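Local coordinates for protein vibralactone Cyclase (Boreostereum vibrans, PDB 6KD0) that is an alpha/beta-hydrolase-fold enzyme that catalyses a cyclization forming the fused bicyclic beta-lactone of the fungal metabolite vibralactone, at residues 30-35 / 238-243; 67-72 / 161-166; 148-153 / 194-199. All coordinates share one frame; numbering follows the deposited sequence.

Interaction 1: residues 30-35 / 238-243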
ATOM      1  N   ASP A  30      14.889  13.784 -19.228  1.00 31.08           N
ATOM      2  CA  ASP A  30      15.944  13.548 -18.236  1.00 27.72           C
ATOM      3  C   ASP A  30      16.343  12.077 -18.209  1.00 28.04           C
ATOM      4  O   ASP A  30      15.467  11.220 -18.065  1.00 27.82           O
ATOM      5  CB  ASP A  30      15.444  13.896 -16.832  1.00 36.26           C
ATOM      6  CG  ASP A  30      15.385  15.370 -16.560  1.00 43.54           C
ATOM      7  OD1 ASP A  30      15.923  16.161 -17.358  1.00 57.47           O
ATOM      8  OD2 ASP A  30      14.809  15.733 -15.514  1.00 58.06           O
ATOM      9  N   PRO A  31      17.637  11.744 -18.248  1.00 27.01           N
ATOM     10  CA  PRO A  31      18.022  10.345 -17.985  1.00 28.44           C
ATOM     11  C   PRO A  31      17.568   9.860 -16.621  1.00 27.59           C
ATOM     12  O   PRO A  31      17.118   8.717 -16.490  1.00 28.61           O
ATOM     13  CB  PRO A  31      19.555  10.371 -18.089  1.00 26.46           C
ATOM     14  CG  PRO A  31      19.868  11.617 -18.862  1.00 25.67           C
ATOM     15  CD  PRO A  31      18.814  12.597 -18.500  1.00 23.28           C
ATOM     16  N   PHE A  32      17.654  10.711 -15.603  1.00 23.08           N
ATOM     17  CA  PHE A  32      17.198  10.366 -14.256  1.00 24.85           C
ATOM     18  C   PHE A  32      16.650  11.627 -13.588  1.00 24.90           C
ATOM     19  O   PHE A  32      17.413  12.434 -13.034  1.00 21.19           O
ATOM     20  CB  PHE A  32      18.306   9.729 -13.420  1.00 22.51           C
ATOM     21  CG  PHE A  32      17.803   9.029 -12.189  1.00 21.17           C
ATOM     22  CD1 PHE A  32      17.566   9.739 -11.024  1.00 23.11           C
ATOM     23  CD2 PHE A  32      17.552   7.661 -12.201  1.00 26.39           C
ATOM     24  CE1 PHE A  32      17.096   9.100  -9.883  1.00 23.41           C
ATOM     25  CE2 PHE A  32      17.082   7.010 -11.062  1.00 23.07           C
ATOM     26  CZ  PHE A  32      16.852   7.737  -9.901  1.00 22.26           C
ATOM     27  N   PRO A  33      15.335  11.825 -13.614  1.00 23.83           N
ATOM     28  CA  PRO A  33      14.738  13.020 -13.018  1.00 27.08           C
ATOM     29  C   PRO A  33      15.062  13.118 -11.538  1.00 23.62           C
ATOM     30  O   PRO A  33      15.048  12.102 -10.826  1.00 22.84           O
ATOM     31  CB  PRO A  33      13.231  12.813 -13.236  1.00 24.46           C
ATOM     32  CG  PRO A  33      13.133  11.839 -14.350  1.00 27.35           C
ATOM     33  CD  PRO A  33      14.336  10.960 -14.269  1.00 25.75           C
ATOM     34  N   PRO A  34      15.346  14.320 -11.042  1.00 22.44           N
ATOM     35  CA  PRO A  34      15.648  14.502  -9.617  1.00 25.42           C
ATOM     36  C   PRO A  34      14.381  14.404  -8.775  1.00 22.70           C
ATOM     37  O   PRO A  34      13.263  14.426  -9.291  1.00 23.03           O
ATOM     38  CB  PRO A  34      16.240  15.913  -9.555  1.00 26.58           C
ATOM     39  CG  PRO A  34      15.596  16.635 -10.718  1.00 26.31           C
ATOM     40  CD  PRO A  34      15.324  15.598 -11.781  1.00 27.23           C
ATOM     41  N   LEU A  35      14.579  14.295  -7.455  1.00 20.14           N
ATOM     42  CA  LEU A  35      13.451  14.078  -6.548  1.00 25.18           C
ATOM     43  C   LEU A  35      12.380  15.153  -6.697  1.00 24.47           C
ATOM     44  O   LEU A  35      11.176  14.848  -6.713  1.00 20.48           O
ATOM     45  CB  LEU A  35      13.936  14.021  -5.095  1.00 23.13           C
ATOM     46  CG  LEU A  35      12.835  13.716  -4.079  1.00 22.49           C
ATOM     47  CD1 LEU A  35      12.002  12.489  -4.476  1.00 20.41           C
ATOM     48  CD2 LEU A  35      13.450  13.523  -2.725  1.00 23.02           C
ATOM     49  N   SER A 238      12.502   1.052 -12.419  1.00 23.31           N
ATOM     50  CA  SER A 238      13.709   0.333 -12.783  1.00 24.91           C
ATOM     51  C   SER A 238      14.421  -0.129 -11.516  1.00 22.67           C
ATOM     52  O   SER A 238      14.145   0.361 -10.419  1.00 19.02           O
ATOM     53  CB  SER A 238      14.615   1.228 -13.627  1.00 22.11           C
ATOM     54  OG  SER A 238      15.078   2.331 -12.861  1.00 22.45           O
ATOM     55  N   LYS A 239      15.301  -1.124 -11.678  1.00 22.22           N
ATOM     56  CA  LYS A 239      16.211  -1.523 -10.604  1.00 21.88           C
ATOM     57  C   LYS A 239      17.005  -0.336 -10.075  1.00 21.23           C
ATOM     58  O   LYS A 239      17.182  -0.165  -8.860  1.00 20.22           O
ATOM     59  CB  LYS A 239      17.159  -2.612 -11.117  1.00 26.89           C
ATOM     60  CG  LYS A 239      18.328  -2.911 -10.190  1.00 30.37           C
ATOM     61  CD  LYS A 239      19.129  -4.108 -10.709  1.00 29.06           C
ATOM     62  CE  LYS A 239      20.085  -4.632  -9.654  1.00 38.01           C
ATOM     63  NZ  LYS A 239      21.418  -3.979  -9.725  1.00 44.84           N
ATOM     64  N   LYS A 240      17.525   0.482 -10.983  1.00 23.55           N
ATOM     65  CA  LYS A 240      18.242   1.678 -10.570  1.00 22.32           C
ATOM     66  C   LYS A 240      17.400   2.536  -9.626  1.00 22.62           C
ATOM     67  O   LYS A 240      17.911   3.049  -8.623  1.00 20.48           O
ATOM     68  CB  LYS A 240      18.649   2.470 -11.816  1.00 22.27           C
ATOM     69  CG  LYS A 240      19.422   3.745 -11.539  1.00 26.21           C
ATOM     70  CD  LYS A 240      19.814   4.420 -12.848  1.00 26.85           C
ATOM     71  CE  LYS A 240      20.620   5.685 -12.581  1.00 19.85           C
ATOM     72  NZ  LYS A 240      21.078   6.350 -13.836  1.00 24.49           N
ATOM     73  N   GLU A 241      16.108   2.697  -9.936  1.00 20.25           N
ATOM     74  CA  GLU A 241      15.218   3.514  -9.112  1.00 21.56           C
ATOM     75  C   GLU A 241      14.964   2.855  -7.762  1.00 18.70           C
ATOM     76  O   GLU A 241      14.894   3.535  -6.728  1.00 16.96           O
ATOM     77  CB  GLU A 241      13.900   3.756  -9.856  1.00 20.09           C
ATOM     78  CG  GLU A 241      13.996   4.776 -10.989  1.00 23.64           C
ATOM     79  CD  GLU A 241      12.702   4.906 -11.782  1.00 29.13           C
ATOM     80  OE1 GLU A 241      12.255   6.047 -12.029  1.00 33.83           O
ATOM     81  OE2 GLU A 241      12.129   3.868 -12.157  1.00 25.88           O
ATOM     82  N   VAL A 242      14.810   1.526  -7.758  1.00 20.16           N
ATOM     83  CA  VAL A 242      14.640   0.793  -6.505  1.00 19.07           C
ATOM     84  C   VAL A 242      15.822   1.063  -5.576  1.00 19.88           C
ATOM     85  O   VAL A 242      15.655   1.423  -4.393  1.00 18.46           O
ATOM     86  CB  VAL A 242      14.458  -0.707  -6.797  1.00 17.90           C
ATOM     87  CG1 VAL A 242      14.607  -1.530  -5.514  1.00 20.04           C
ATOM     88  CG2 VAL A 242      13.080  -0.946  -7.437  1.00 19.41           C
ATOM     89  N   TYR A 243      17.039   0.899  -6.104  1.00 18.88           N
ATOM     90  CA  TYR A 243      18.237   1.145  -5.300  1.00 21.33           C
ATOM     91  C   TYR A 243      18.310   2.601  -4.841  1.00 20.03           C
ATOM     92  O   TYR A 243      18.748   2.893  -3.716  1.00 20.54           O
ATOM     93  CB  TYR A 243      19.492   0.767  -6.099  1.00 21.99           C
ATOM     94  CG  TYR A 243      19.830  -0.705  -6.032  1.00 25.64           C
ATOM     95  CD1 TYR A 243      18.902  -1.664  -6.410  1.00 25.27           C
ATOM     96  CD2 TYR A 243      21.073  -1.135  -5.575  1.00 27.04           C
ATOM     97  CE1 TYR A 243      19.198  -3.025  -6.347  1.00 26.10           C
ATOM     98  CE2 TYR A 243      21.386  -2.483  -5.508  1.00 31.62           C
ATOM     99  CZ  TYR A 243      20.445  -3.424  -5.899  1.00 35.73           C
ATOM    100  OH  TYR A 243      20.737  -4.770  -5.833  1.00 36.71           O
TER
HETATM  101  O   HOH W   1      18.889   6.621 -15.733  1.00 29.77           O

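Interaction 2: residues 67-72 / 161-166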
ATOM      1  N   GLU A  67     -13.185  14.322   7.551  1.00 24.75           N
ATOM      2  CA  GLU A  67     -12.737  14.984   8.767  1.00 26.08           C
ATOM      3  C   GLU A  67     -11.216  14.955   8.810  1.00 26.38           C
ATOM      4  O   GLU A  67     -10.612  13.885   8.708  1.00 30.55           O
ATOM      5  CB  GLU A  67     -13.339  14.313  10.005  1.00 32.90           C
ATOM      6  CG  GLU A  67     -13.017  15.025  11.298  1.00 40.34           C
ATOM      7  CD  GLU A  67     -14.154  15.907  11.789  1.00 51.70           C
ATOM      8  OE1 GLU A  67     -15.196  15.368  12.232  1.00 46.83           O
ATOM      9  OE2 GLU A  67     -13.998  17.147  11.740  1.00 59.97           O
ATOM     10  N   ASP A  68     -10.597  16.119   8.939  1.00 30.33           N
ATOM     11  CA  ASP A  68      -9.146  16.207   9.004  1.00 26.47           C
ATOM     12  C   ASP A  68      -8.704  16.411  10.440  1.00 32.73           C
ATOM     13  O   ASP A  68      -9.334  17.148  11.201  1.00 30.81           O
ATOM     14  CB  ASP A  68      -8.621  17.342   8.130  1.00 27.62           C
ATOM     15  CG  ASP A  68      -8.723  17.025   6.651  1.00 26.07           C
ATOM     16  OD1 ASP A  68      -8.050  16.081   6.192  1.00 26.99           O
ATOM     17  OD2 ASP A  68      -9.509  17.700   5.954  1.00 28.03           O
ATOM     18  N   TYR A  69      -7.608  15.754  10.798  1.00 22.26           N
ATOM     19  CA  TYR A  69      -7.036  15.808  12.125  1.00 27.14           C
ATOM     20  C   TYR A  69      -5.553  16.119  12.012  1.00 27.42           C
ATOM     21  O   TYR A  69      -4.921  15.909  10.971  1.00 27.24           O
ATOM     22  CB  TYR A  69      -7.218  14.485  12.870  1.00 24.56           C
ATOM     23  CG  TYR A  69      -8.641  14.119  13.172  1.00 28.13           C
ATOM     24  CD1 TYR A  69      -9.394  13.408  12.258  1.00 25.88           C
ATOM     25  CD2 TYR A  69      -9.226  14.476  14.375  1.00 28.56           C
ATOM     26  CE1 TYR A  69     -10.695  13.041  12.534  1.00 28.44           C
ATOM     27  CE2 TYR A  69     -10.537  14.130  14.668  1.00 27.90           C
ATOM     28  CZ  TYR A  69     -11.268  13.415  13.736  1.00 34.79           C
ATOM     29  OH  TYR A  69     -12.564  13.049  13.991  1.00 28.53           O
ATOM     30  N   TYR A  70      -5.002  16.552  13.138  1.00 25.48           N
ATOM     31  CA  TYR A  70      -3.583  16.836  13.297  1.00 27.22           C
ATOM     32  C   TYR A  70      -3.163  16.140  14.584  1.00 27.49           C
ATOM     33  O   TYR A  70      -3.586  16.558  15.664  1.00 25.95           O
ATOM     34  CB  TYR A  70      -3.384  18.343  13.377  1.00 28.72           C
ATOM     35  CG  TYR A  70      -2.084  18.869  12.868  1.00 39.62           C
ATOM     36  CD1 TYR A  70      -1.607  18.512  11.614  1.00 41.45           C
ATOM     37  CD2 TYR A  70      -1.355  19.781  13.626  1.00 44.90           C
ATOM     38  CE1 TYR A  70      -0.406  19.019  11.145  1.00 51.61           C
ATOM     39  CE2 TYR A  70      -0.166  20.303  13.168  1.00 46.37           C
ATOM     40  CZ  TYR A  70       0.312  19.915  11.932  1.00 52.26           C
ATOM     41  OH  TYR A  70       1.504  20.429  11.483  1.00 53.01           O
ATOM     42  N   ILE A  71      -2.394  15.053  14.486  1.00 24.12           N
ATOM     43  CA  ILE A  71      -2.129  14.204  15.655  1.00 23.84           C
ATOM     44  C   ILE A  71      -0.653  14.243  16.043  1.00 28.55           C
ATOM     45  O   ILE A  71       0.201  14.457  15.179  1.00 23.28           O
ATOM     46  CB  ILE A  71      -2.605  12.757  15.422  1.00 25.90           C
ATOM     47  CG1 ILE A  71      -1.702  12.023  14.423  1.00 20.34           C
ATOM     48  CG2 ILE A  71      -4.060  12.735  14.961  1.00 24.87           C
ATOM     49  CD1 ILE A  71      -1.958  10.531  14.369  1.00 19.77           C
ATOM     50  N   PRO A  72      -0.292  14.060  17.315  1.00 26.06           N
ATOM     51  CA  PRO A  72       1.129  14.130  17.676  1.00 27.71           C
ATOM     52  C   PRO A  72       1.855  12.859  17.262  1.00 26.66           C
ATOM     53  O   PRO A  72       1.328  11.750  17.401  1.00 26.80           O
ATOM     54  CB  PRO A  72       1.097  14.282  19.199  1.00 29.35           C
ATOM     55  CG  PRO A  72      -0.134  13.561  19.604  1.00 33.74           C
ATOM     56  CD  PRO A  72      -1.136  13.797  18.494  1.00 28.61           C
ATOM     57  N   GLY A 161     -14.162   5.958  17.653  1.00 29.55           N
ATOM     58  CA  GLY A 161     -15.536   6.389  17.878  1.00 27.60           C
ATOM     59  C   GLY A 161     -15.778   7.833  17.509  1.00 28.55           C
ATOM     60  O   GLY A 161     -16.886   8.198  17.102  1.00 29.62           O
ATOM     61  N   SER A 162     -14.743   8.667  17.609  1.00 25.40           N
ATOM     62  CA  SER A 162     -14.899  10.081  17.300  1.00 24.64           C
ATOM     63  C   SER A 162     -15.118  10.342  15.816  1.00 26.22           C
ATOM     64  O   SER A 162     -15.567  11.434  15.467  1.00 26.46           O
ATOM     65  CB  SER A 162     -13.692  10.862  17.824  1.00 29.22           C
ATOM     66  OG  SER A 162     -12.572  10.650  17.002  1.00 35.97           O
ATOM     67  N   PHE A 163     -14.869   9.367  14.929  1.00 24.51           N
ATOM     68  CA  PHE A 163     -15.292   9.537  13.541  1.00 26.33           C
ATOM     69  C   PHE A 163     -16.162   8.363  13.081  1.00 27.37           C
ATOM     70  O   PHE A 163     -16.134   7.968  11.904  1.00 22.06           O
ATOM     71  CB  PHE A 163     -14.090   9.777  12.616  1.00 27.38           C
ATOM     72  CG  PHE A 163     -12.979   8.770  12.754  1.00 23.79           C
ATOM     73  CD1 PHE A 163     -12.949   7.644  11.958  1.00 23.13           C
ATOM     74  CD2 PHE A 163     -11.940   8.978  13.657  1.00 24.12           C
ATOM     75  CE1 PHE A 163     -11.917   6.710  12.072  1.00 23.30           C
ATOM     76  CE2 PHE A 163     -10.915   8.056  13.784  1.00 24.29           C
ATOM     77  CZ  PHE A 163     -10.904   6.917  12.994  1.00 23.27           C
ATOM     78  N   ASN A 164     -16.968   7.813  14.004  1.00 27.14           N
ATOM     79  CA  ASN A 164     -18.019   6.832  13.706  1.00 24.63           C
ATOM     80  C   ASN A 164     -17.463   5.474  13.283  1.00 26.26           C
ATOM     81  O   ASN A 164     -18.135   4.719  12.574  1.00 24.96           O
ATOM     82  CB  ASN A 164     -18.984   7.345  12.625  1.00 30.92           C
ATOM     83  CG  ASN A 164     -19.925   8.406  13.137  1.00 29.50           C
ATOM     84  OD1 ASN A 164     -19.557   9.567  13.262  1.00 31.12           O
ATOM     85  ND2 ASN A 164     -21.162   8.006  13.429  1.00 35.02           N
ATOM     86  N   ALA A 165     -16.249   5.140  13.713  1.00 23.19           N
ATOM     87  CA  ALA A 165     -15.634   3.858  13.406  1.00 19.73           C
ATOM     88  C   ALA A 165     -15.568   2.995  14.659  1.00 22.03           C
ATOM     89  O   ALA A 165     -15.515   3.503  15.787  1.00 21.99           O
ATOM     90  CB  ALA A 165     -14.225   4.040  12.828  1.00 19.30           C
ATOM     91  N   ASP A 166     -15.596   1.684  14.452  1.00 25.36           N
ATOM     92  CA  ASP A 166     -15.426   0.737  15.550  1.00 24.31           C
ATOM     93  C   ASP A 166     -14.584  -0.423  15.035  1.00 22.73           C
ATOM     94  O   ASP A 166     -15.071  -1.249  14.250  1.00 24.83           O
ATOM     95  CB  ASP A 166     -16.781   0.264  16.095  1.00 28.30           C
ATOM     96  CG  ASP A 166     -16.647  -0.809  17.185  1.00 29.20           C
ATOM     97  OD1 ASP A 166     -15.507  -1.159  17.578  1.00 29.45           O
ATOM     98  OD2 ASP A 166     -17.702  -1.295  17.651  1.00 37.08           O
TER
HETATM   99  O   HOH W   2     -16.625  13.444  13.496  1.00 41.80           O

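Interaction 3: residues 148-153 / 194-199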
ATOM      1  N   ASP A 148       5.660   6.916  12.119  1.00 19.14           N
ATOM      2  CA  ASP A 148       4.475   7.755  11.903  1.00 17.44           C
ATOM      3  C   ASP A 148       3.266   6.913  11.522  1.00 18.44           C
ATOM      4  O   ASP A 148       2.159   7.142  12.019  1.00 17.24           O
ATOM      5  CB  ASP A 148       4.718   8.792  10.806  1.00 18.46           C
ATOM      6  CG  ASP A 148       5.675   9.913  11.233  1.00 20.63           C
ATOM      7  OD1 ASP A 148       6.103   9.970  12.409  1.00 21.26           O
ATOM      8  OD2 ASP A 148       5.995  10.747  10.359  1.00 19.63           O
ATOM      9  N   VAL A 149       3.455   5.954  10.618  1.00 16.79           N
ATOM     10  CA  VAL A 149       2.351   5.079  10.222  1.00 16.16           C
ATOM     11  C   VAL A 149       1.805   4.348  11.441  1.00 15.65           C
ATOM     12  O   VAL A 149       0.581   4.218  11.627  1.00 17.18           O
ATOM     13  CB  VAL A 149       2.825   4.104   9.129  1.00 16.29           C
ATOM     14  CG1 VAL A 149       1.787   3.005   8.882  1.00 18.56           C
ATOM     15  CG2 VAL A 149       3.127   4.878   7.818  1.00 17.01           C
ATOM     16  N   TYR A 150       2.701   3.906  12.320  1.00 16.74           N
ATOM     17  CA  TYR A 150       2.265   3.170  13.501  1.00 15.24           C
ATOM     18  C   TYR A 150       1.541   4.078  14.483  1.00 18.54           C
ATOM     19  O   TYR A 150       0.528   3.688  15.072  1.00 18.33           O
ATOM     20  CB  TYR A 150       3.465   2.515  14.174  1.00 18.32           C
ATOM     21  CG  TYR A 150       3.074   1.458  15.175  1.00 18.41           C
ATOM     22  CD1 TYR A 150       2.470   0.277  14.757  1.00 17.92           C
ATOM     23  CD2 TYR A 150       3.334   1.621  16.522  1.00 20.01           C
ATOM     24  CE1 TYR A 150       2.128  -0.699  15.668  1.00 18.02           C
ATOM     25  CE2 TYR A 150       2.989   0.641  17.440  1.00 21.03           C
ATOM     26  CZ  TYR A 150       2.391  -0.502  17.008  1.00 19.75           C
ATOM     27  OH  TYR A 150       2.067  -1.478  17.925  1.00 21.31           O
ATOM     28  N   ALA A 151       2.073   5.279  14.715  1.00 15.49           N
ATOM     29  CA  ALA A 151       1.383   6.227  15.589  1.00 17.42           C
ATOM     30  C   ALA A 151      -0.026   6.527  15.073  1.00 20.11           C
ATOM     31  O   ALA A 151      -0.983   6.618  15.855  1.00 20.22           O
ATOM     32  CB  ALA A 151       2.202   7.505  15.708  1.00 19.83           C
ATOM     33  N   GLY A 152      -0.163   6.677  13.757  1.00 17.25           N
ATOM     34  CA  GLY A 152      -1.469   6.899  13.172  1.00 18.22           C
ATOM     35  C   GLY A 152      -2.391   5.719  13.371  1.00 18.09           C
ATOM     36  O   GLY A 152      -3.595   5.892  13.588  1.00 19.57           O
ATOM     37  N   LEU A 153      -1.837   4.496  13.296  1.00 19.21           N
ATOM     38  CA  LEU A 153      -2.640   3.288  13.495  1.00 18.69           C
ATOM     39  C   LEU A 153      -3.149   3.226  14.929  1.00 23.22           C
ATOM     40  O   LEU A 153      -4.320   2.900  15.171  1.00 17.75           O
ATOM     41  CB  LEU A 153      -1.807   2.048  13.161  1.00 18.67           C
ATOM     42  CG  LEU A 153      -2.521   0.689  13.191  1.00 20.20           C
ATOM     43  CD1 LEU A 153      -3.602   0.639  12.113  1.00 16.99           C
ATOM     44  CD2 LEU A 153      -1.543  -0.483  13.029  1.00 20.43           C
ATOM     45  N   PRO A 194       0.762  -5.087  23.160  1.00 22.15           N
ATOM     46  CA  PRO A 194      -0.481  -5.275  23.921  1.00 23.59           C
ATOM     47  C   PRO A 194      -1.460  -4.122  23.774  1.00 27.15           C
ATOM     48  O   PRO A 194      -2.649  -4.313  24.060  1.00 24.41           O
ATOM     49  CB  PRO A 194      -0.004  -5.440  25.376  1.00 26.67           C
ATOM     50  CG  PRO A 194       1.387  -5.009  25.417  1.00 22.13           C
ATOM     51  CD  PRO A 194       1.958  -5.073  24.024  1.00 22.32           C
ATOM     52  N   PHE A 195      -1.016  -2.953  23.291  1.00 24.51           N
ATOM     53  CA  PHE A 195      -1.940  -1.849  23.016  1.00 24.73           C
ATOM     54  C   PHE A 195      -3.106  -2.287  22.140  1.00 23.83           C
ATOM     55  O   PHE A 195      -4.220  -1.769  22.271  1.00 26.28           O
ATOM     56  CB  PHE A 195      -1.210  -0.697  22.325  1.00 21.88           C
ATOM     57  CG  PHE A 195      -2.115   0.433  21.919  1.00 24.06           C
ATOM     58  CD1 PHE A 195      -2.431   1.436  22.820  1.00 31.56           C
ATOM     59  CD2 PHE A 195      -2.664   0.484  20.639  1.00 22.56           C
ATOM     60  CE1 PHE A 195      -3.267   2.481  22.454  1.00 31.44           C
ATOM     61  CE2 PHE A 195      -3.498   1.517  20.267  1.00 24.68           C
ATOM     62  CZ  PHE A 195      -3.800   2.524  21.177  1.00 28.31           C
ATOM     63  N   PHE A 196      -2.858  -3.212  21.220  1.00 21.40           N
ATOM     64  CA  PHE A 196      -3.846  -3.632  20.234  1.00 25.00           C
ATOM     65  C   PHE A 196      -4.614  -4.872  20.662  1.00 30.92           C
ATOM     66  O   PHE A 196      -5.421  -5.373  19.871  1.00 29.25           O
ATOM     67  CB  PHE A 196      -3.165  -3.899  18.881  1.00 25.03           C
ATOM     68  CG  PHE A 196      -2.790  -2.641  18.131  1.00 23.47           C
ATOM     69  CD1 PHE A 196      -3.741  -1.942  17.412  1.00 22.50           C
ATOM     70  CD2 PHE A 196      -1.498  -2.150  18.181  1.00 20.07           C
ATOM     71  CE1 PHE A 196      -3.402  -0.784  16.741  1.00 22.11           C
ATOM     72  CE2 PHE A 196      -1.149  -0.994  17.512  1.00 20.61           C
ATOM     73  CZ  PHE A 196      -2.098  -0.306  16.794  1.00 23.82           C
ATOM     74  N   ALA A 197      -4.375  -5.377  21.882  1.00 29.99           N
ATOM     75  CA  ALA A 197      -4.974  -6.639  22.314  1.00 30.59           C
ATOM     76  C   ALA A 197      -6.488  -6.638  22.127  1.00 29.91           C
ATOM     77  O   ALA A 197      -7.067  -7.623  21.657  1.00 30.99           O
ATOM     78  CB  ALA A 197      -4.627  -6.921  23.777  1.00 31.66           C
ATOM     79  N   ASN A 198      -7.143  -5.535  22.486  1.00 29.05           N
ATOM     80  CA  ASN A 198      -8.596  -5.453  22.420  1.00 31.44           C
ATOM     81  C   ASN A 198      -9.128  -4.973  21.076  1.00 30.86           C
ATOM     82  O   ASN A 198     -10.326  -5.108  20.827  1.00 33.33           O
ATOM     83  CB  ASN A 198      -9.125  -4.514  23.505  1.00 27.96           C
ATOM     84  CG  ASN A 198      -8.850  -5.040  24.892  1.00 42.06           C
ATOM     85  OD1 ASN A 198      -8.591  -6.240  25.075  1.00 36.65           O
ATOM     86  ND2 ASN A 198      -8.875  -4.147  25.880  1.00 40.07           N
ATOM     87  N   THR A 199      -8.289  -4.366  20.239  1.00 26.62           N
ATOM     88  CA  THR A 199      -8.680  -3.906  18.904  1.00 27.80           C
ATOM     89  C   THR A 199      -7.643  -4.383  17.889  1.00 24.33           C
ATOM     90  O   THR A 199      -6.961  -3.575  17.255  1.00 26.60           O
ATOM     91  CB  THR A 199      -8.831  -2.382  18.869  1.00 25.22           C
ATOM     92  OG1 THR A 199      -7.553  -1.764  19.106  1.00 25.45           O
ATOM     93  CG2 THR A 199      -9.832  -1.907  19.930  1.00 29.85           C
TER

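Interaction 1: residues 30-35 / 238-243
Phe32 of the proline-rich loop 30-35 leans its ring on Lys240 and Glu241, two residues in the first turn of helix 239-249, whose start is shaped by a capping box. In that motif Ser238 holds the N-cap position: its OG accepts the Glu241 backbone N at 3.1 Å, and in return the Ser238 N donates to Glu241 OE2, which uses the lone pair turned away from the other carboxylate oxygen. The tight part of the contact is made of carbon. With CG anti to the backbone N (chi1 -164°), Phe32 sends its ring across to the helix, where CD2 lies 3.7 Å from Lys240 CE and CE2 lies 3.8 Å from Glu241 CG. The extended Lys240 chain crosses the ring obliquely, with CG near CE2 and both CD and CE near CD2 of Phe32, and NZ ends near that same CD2. Glu241 has its methylene on the ring and its carboxylate turned 76° from the ring plane; OE1 forms a salt bridge with Arg38, which also makes a cation-pi contact with Phe32. The Phe32 ring also meets Trp244 edge-to-face. One glutamate thus serves the cap through OE2, the ring through CG and Arg38 through OE1.

The solvent side is looser. No direct hydrogen bond joins the two segments, and Lys240 is exposed. A water links them at the edge of the Phe32 ring, in its plane, accepting from Lys240 NZ at 2.9 Å and donating to Pro31 O at 2.8 Å.

Interaction 2: residues 67-72 / 161-166
Two first torsions bring Tyr69 and Phe163 together: Tyr69 places CG beside its backbone N and anti to the carbonyl carbon (chi1 -65°), whereas Phe163 holds CG between its N and carbonyl carbon (chi1 51°). The tyrosine thereby extends from segment 67-72 of strand 64-73 toward segment 161-166, and its hydroxyl end does the touching. Tyr69 OH lies 3.9 Å from Phe163 CB, and the rings themselves come no nearer than 4.4 Å, between Tyr69 CE1 and Phe163 CD2. Ser162 meets the same hydroxyl, with its carbonyl O 3.7 Å from Tyr69 OH and its OG 3.8 Å away. These separations are those of packing, and no hydrogen bond links the two segments directly. Ser162 OG is instead bonded to Asn159 O, in the chain just before the segment, so the serine hydroxyl is tied to its own side of the contact. The polar link across is made by water, which donates to Glu67 OE1 at 2.7 Å and to Ser162 O at 3.0 Å. A backbone bond from Asn164 N to Gly161 O closes the turn at 161-164.

The contact illustrates how an outermost strand of an alpha/beta hydrolase sheet can be joined to a connection following a helix. Strand 64-73 pairs antiparallel with strand 76-85, while segment 161-166 leads from helix 144-158 toward strand 171-176. Tyr69 also meets the ring of Trp155 on that helix, and the buried Phe163 reaches inward to Ile84 of strand 76-85, Cys128 and Val130 of strand 128-132, and Leu97 of strand 97-101.

Interaction 3: residues 148-153 / 194-199
Helical backbone in 148-153, with Leu153 N bonded to Val149 O, faces a 3-10 turn beginning at Pro194, and the closest alpha carbons, those of Leu153 and Phe196, stand 9.7 Å apart. Side chains fill that interval. Phe196 points its ring at the helix, where Tyr150 and Leu153, one helical turn apart, receive it. Tyr150 arrives from the opposite direction: at the edge of the Phe196 ring, near the ring plane, Tyr150 OH lies 3.3 Å from Phe196 CE2. The two ring planes are inclined at 58°, with centroids 5.7 Å apart, an oblique pairing. The Tyr150 hydroxyl is hydrogen-bonded to Asp193 OD2, just before the turn, so the oxygen that meets the Phe196 edge also has a polar partner outside the two segments.

In this alpha/beta hydrolase fold, helix 144-158 meets the link between helix 178-192 and strand 203-207. Phe171 of sheet strand 171-176 touches both Leu153 and Phe196, and Ala190 of helix 178-192 touches both Tyr150 and Phe196. Leu153, with CG anti to its N (chi1 -175°), brings that branch point to 3.8 Å from Phe196 CZ, and Leu153 CD2 is equally near Phe196 CZ. One face of the Phe196 ring carries Phe195 CD2, 3.7 Å above the plane and over the ring centre.

Interaction 3 is a buried contact, interaction 2 is partly buried and interaction 1 lies at the surface; the chemistry divides the buried contact from the other two. Aromatic and aliphatic packing carries 148-153 / 194-199, whereas interaction 1 sets a ring on methylenes and interaction 2 a tyrosine hydroxyl on a serine and a phenylalanine, each with a bridging water. Interaction 3 uses helix 144-158 itself and interaction 2 the connection that follows it. They touch where Ile71 CD1 lies 3.9 Å from Gly152 CA, and their segments alternate along the chain. Interaction 1 encloses both in sequence but sits across the chain's centre, about 34 Å from interaction 3 between centres, joining an N-terminal loop to helix 239-249.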